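Local coordinates for protein insecticidal Delta-Endotoxin Cry8Ea1 (Bacillus Thuringiensis, PDB 3EB7) that kills insect larvae as a three-domain crystal toxin, probably by binding receptors in the midgut and opening pores in its membranes, at residues Ile247-Asp258 against Ala348-Tyr359. Sequence-based numbering, arbitrary orientation.
Sequences IGAIGAQGSWYD and AGVLFAYTSKYY
Asp258 OD2 takes two hydrogen bonds: one from the backbone N of Ser255 at 3.1 Å, arriving from well above the carboxylate plane, and one of 2.7 Å from a water that links this loop carboxylate to Tyr359 OH. A different water joins backbone to backbone, accepting from Ala249 N (2.7 Å) and donating to Gly349 O (2.8 Å). Between the two bridges the Tyr359 ring lies under the loop backbone: Trp256 CA stands 3.8 Å from the ring centroid and 4° off its normal, a CH-pi contact over the face, while Ala249 CB meets the ring edge. Tyr359 CG sits anti to its carbonyl carbon (chi1 -62°), which sends the ring across to the loop. The Ala249 methyl also presses tightly on Val350 CG2 at 3.4 Å. Farther out, Lys357 CE passes 3.2 Å from Gln253 O. Gly254 lies where phenol and lysine converge, its C 3.2 Å from Tyr359 OH; at its backbone angles a CB would jam against the preceding carbonyl O, Tyr359 OH and Lys357 CD. A backbone hydrogen bond from Trp256 N to Ala249 O and a type I turn, Gly251 to Gly254, close the loop. Ala348, Val350 and Tyr359 point to the loop, which covers their face of hairpin 340-352/357-369; Leu351 and Tyr358 touch strand 278-292 of another sheet, as in the beta-prism second domain of three-domain Cry toxins.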
# COMPACT_ATOMS: atom_id res chain seq x y z
N ILE A 247 1.48 -14.59 -14.98
CA ILE A 247 2.04 -14.36 -16.31
C ILE A 247 1.82 -15.60 -17.17
O ILE A 247 2.73 -16.44 -17.38
CB ILE A 247 3.53 -13.91 -16.25
CG1 ILE A 247 3.66 -12.73 -15.26
CG2 ILE A 247 3.99 -13.46 -17.65
CD1 ILE A 247 5.07 -12.42 -14.84
N GLY A 248 0.58 -15.71 -17.63
CA GLY A 248 0.10 -16.81 -18.46
C GLY A 248 -0.85 -16.22 -19.50
O GLY A 248 -1.51 -15.22 -19.25
N ALA A 249 -0.89 -16.85 -20.66
CA ALA A 249 -1.68 -16.34 -21.75
C ALA A 249 -3.17 -16.54 -21.46
O ALA A 249 -3.57 -17.53 -20.87
CB ALA A 249 -1.26 -17.04 -23.06
N ILE A 250 -3.99 -15.57 -21.89
CA ILE A 250 -5.45 -15.62 -21.69
C ILE A 250 -6.13 -15.18 -22.96
O ILE A 250 -5.75 -14.18 -23.56
CB ILE A 250 -5.90 -14.76 -20.49
CG1 ILE A 250 -5.69 -15.52 -19.16
CG2 ILE A 250 -7.39 -14.36 -20.59
CD1 ILE A 250 -5.74 -14.63 -17.93
N GLY A 251 -7.13 -15.96 -23.37
CA GLY A 251 -7.94 -15.61 -24.51
C GLY A 251 -8.85 -16.75 -24.95
O GLY A 251 -8.90 -17.83 -24.35
N ALA A 252 -9.53 -16.48 -26.06
CA ALA A 252 -10.48 -17.41 -26.69
C ALA A 252 -9.86 -18.69 -27.31
O ALA A 252 -10.52 -19.72 -27.36
CB ALA A 252 -11.37 -16.62 -27.72
N GLN A 253 -8.61 -18.61 -27.77
CA GLN A 253 -7.83 -19.76 -28.25
C GLN A 253 -7.24 -20.63 -27.11
O GLN A 253 -6.68 -21.69 -27.37
CB GLN A 253 -6.66 -19.30 -29.13
CG GLN A 253 -7.01 -18.30 -30.26
CD GLN A 253 -7.59 -16.97 -29.77
OE1 GLN A 253 -7.17 -16.45 -28.73
NE2 GLN A 253 -8.56 -16.43 -30.52
N GLY A 254 -7.35 -20.18 -25.86
CA GLY A 254 -6.92 -21.01 -24.72
C GLY A 254 -6.30 -20.19 -23.61
O GLY A 254 -5.45 -19.35 -23.86
N SER A 255 -6.76 -20.41 -22.38
CA SER A 255 -6.16 -19.73 -21.23
C SER A 255 -5.40 -20.70 -20.34
O SER A 255 -5.74 -21.89 -20.24
CB SER A 255 -7.20 -18.97 -20.45
OG SER A 255 -8.04 -18.25 -21.31
N TRP A 256 -4.35 -20.19 -19.70
CA TRP A 256 -3.50 -21.03 -18.86
C TRP A 256 -4.33 -21.74 -17.78
O TRP A 256 -4.05 -22.89 -17.42
CB TRP A 256 -2.33 -20.21 -18.26
CG TRP A 256 -2.74 -19.17 -17.25
CD1 TRP A 256 -3.01 -17.85 -17.48
CD2 TRP A 256 -2.94 -19.39 -15.84
NE1 TRP A 256 -3.32 -17.22 -16.30
CE2 TRP A 256 -3.30 -18.14 -15.28
CE3 TRP A 256 -2.83 -20.52 -15.00
CZ2 TRP A 256 -3.58 -17.99 -13.92
CZ3 TRP A 256 -3.10 -20.38 -13.67
CH2 TRP A 256 -3.45 -19.11 -13.12
N TYR A 257 -5.38 -21.07 -17.32
CA TYR A 257 -6.22 -21.53 -16.21
C TYR A 257 -7.35 -22.46 -16.61
O TYR A 257 -8.19 -22.82 -15.80
CB TYR A 257 -6.78 -20.32 -15.44
CG TYR A 257 -7.55 -19.29 -16.25
CD1 TYR A 257 -8.65 -19.65 -17.05
CD2 TYR A 257 -7.25 -17.95 -16.15
CE1 TYR A 257 -9.38 -18.71 -17.75
CE2 TYR A 257 -7.96 -16.99 -16.85
CZ TYR A 257 -9.01 -17.38 -17.65
OH TYR A 257 -9.72 -16.45 -18.34
N ASP A 258 -7.36 -22.84 -17.88
CA ASP A 258 -8.31 -23.83 -18.40
C ASP A 258 -8.03 -25.18 -17.78
O ASP A 258 -8.94 -25.98 -17.60
CB ASP A 258 -8.13 -23.99 -19.92
CG ASP A 258 -8.81 -22.90 -20.73
OD1 ASP A 258 -9.61 -22.10 -20.16
OD2 ASP A 258 -8.53 -22.88 -21.97
N ALA A 348 3.96 -13.87 -22.14
CA ALA A 348 3.33 -15.12 -21.85
C ALA A 348 3.06 -15.86 -23.19
O ALA A 348 2.26 -15.39 -24.02
CB ALA A 348 2.07 -14.89 -21.03
N GLY A 349 3.75 -16.98 -23.39
CA GLY A 349 3.77 -17.72 -24.65
C GLY A 349 2.84 -18.91 -24.60
O GLY A 349 2.55 -19.45 -23.51
N VAL A 350 2.36 -19.29 -25.79
CA VAL A 350 1.62 -20.55 -26.01
C VAL A 350 2.19 -21.20 -27.26
O VAL A 350 2.28 -20.56 -28.33
CB VAL A 350 0.08 -20.37 -26.32
CG1 VAL A 350 -0.63 -21.74 -26.26
CG2 VAL A 350 -0.57 -19.41 -25.37
N LEU A 351 2.59 -22.46 -27.13
CA LEU A 351 2.97 -23.26 -28.29
C LEU A 351 1.79 -24.19 -28.64
O LEU A 351 1.42 -25.06 -27.84
CB LEU A 351 4.27 -24.05 -28.05
CG LEU A 351 4.77 -24.96 -29.20
CD1 LEU A 351 5.39 -24.14 -30.34
CD2 LEU A 351 5.75 -26.01 -28.72
N PHE A 352 1.23 -24.02 -29.85
CA PHE A 352 0.14 -24.89 -30.34
C PHE A 352 0.65 -26.14 -31.07
O PHE A 352 1.35 -26.06 -32.08
CB PHE A 352 -0.83 -24.11 -31.24
CG PHE A 352 -1.43 -22.88 -30.57
CD1 PHE A 352 -0.92 -21.62 -30.81
CD2 PHE A 352 -2.51 -22.99 -29.72
CE1 PHE A 352 -1.50 -20.50 -30.25
CE2 PHE A 352 -3.10 -21.87 -29.14
CZ PHE A 352 -2.59 -20.63 -29.39
N ALA A 353 0.33 -27.30 -30.50
CA ALA A 353 0.72 -28.59 -31.04
C ALA A 353 -0.58 -29.30 -31.50
O ALA A 353 -1.68 -28.82 -31.22
CB ALA A 353 1.44 -29.39 -29.98
N TYR A 354 -0.46 -30.42 -32.21
CA TYR A 354 -1.62 -31.05 -32.87
C TYR A 354 -2.78 -31.31 -31.93
O TYR A 354 -3.94 -31.03 -32.27
CB TYR A 354 -1.25 -32.35 -33.58
CG TYR A 354 -0.41 -32.14 -34.82
CD1 TYR A 354 0.77 -32.89 -35.02
CD2 TYR A 354 -0.79 -31.20 -35.82
CE1 TYR A 354 1.56 -32.72 -36.18
CE2 TYR A 354 0.00 -31.01 -37.00
CZ TYR A 354 1.18 -31.78 -37.17
OH TYR A 354 1.96 -31.63 -38.31
N THR A 355 -2.44 -31.78 -30.71
CA THR A 355 -3.44 -32.22 -29.74
C THR A 355 -3.33 -31.56 -28.34
O THR A 355 -4.16 -31.81 -27.45
CB THR A 355 -3.36 -33.75 -29.58
OG1 THR A 355 -1.98 -34.13 -29.42
CG2 THR A 355 -3.94 -34.48 -30.83
N SER A 356 -2.32 -30.71 -28.13
CA SER A 356 -2.18 -30.00 -26.85
C SER A 356 -1.64 -28.58 -26.99
O SER A 356 -1.16 -28.17 -28.06
CB SER A 356 -1.30 -30.83 -25.88
OG SER A 356 -0.03 -31.13 -26.44
N LYS A 357 -1.74 -27.80 -25.91
CA LYS A 357 -1.12 -26.49 -25.83
C LYS A 357 -0.11 -26.49 -24.70
O LYS A 357 -0.35 -27.11 -23.68
CB LYS A 357 -2.16 -25.41 -25.58
CG LYS A 357 -3.29 -25.42 -26.57
CD LYS A 357 -4.22 -24.24 -26.36
CE LYS A 357 -5.61 -24.61 -26.77
NZ LYS A 357 -6.24 -25.48 -25.76
N TYR A 358 1.00 -25.79 -24.88
CA TYR A 358 2.00 -25.59 -23.83
C TYR A 358 2.08 -24.11 -23.52
O TYR A 358 2.38 -23.30 -24.42
CB TYR A 358 3.41 -25.93 -24.29
CG TYR A 358 3.74 -27.28 -24.88
CD1 TYR A 358 3.26 -27.68 -26.14
CD2 TYR A 358 4.67 -28.10 -24.23
CE1 TYR A 358 3.64 -28.91 -26.71
CE2 TYR A 358 5.08 -29.32 -24.80
CZ TYR A 358 4.56 -29.72 -26.02
OH TYR A 358 4.99 -30.94 -26.53
N TYR A 359 1.87 -23.77 -22.25
CA TYR A 359 1.96 -22.40 -21.80
C TYR A 359 3.29 -22.17 -21.14
O TYR A 359 3.84 -23.11 -20.55
CB TYR A 359 0.82 -22.08 -20.83
CG TYR A 359 -0.54 -22.21 -21.47
CD1 TYR A 359 -1.24 -23.40 -21.42
CD2 TYR A 359 -1.14 -21.12 -22.10
CE1 TYR A 359 -2.49 -23.53 -22.00
CE2 TYR A 359 -2.39 -21.23 -22.70
CZ TYR A 359 -3.04 -22.43 -22.65
OH TYR A 359 -4.25 -22.57 -23.22
O HOH W 1 1.30 -18.39 -21.19
O HOH W 2 -6.10 -24.03 -22.52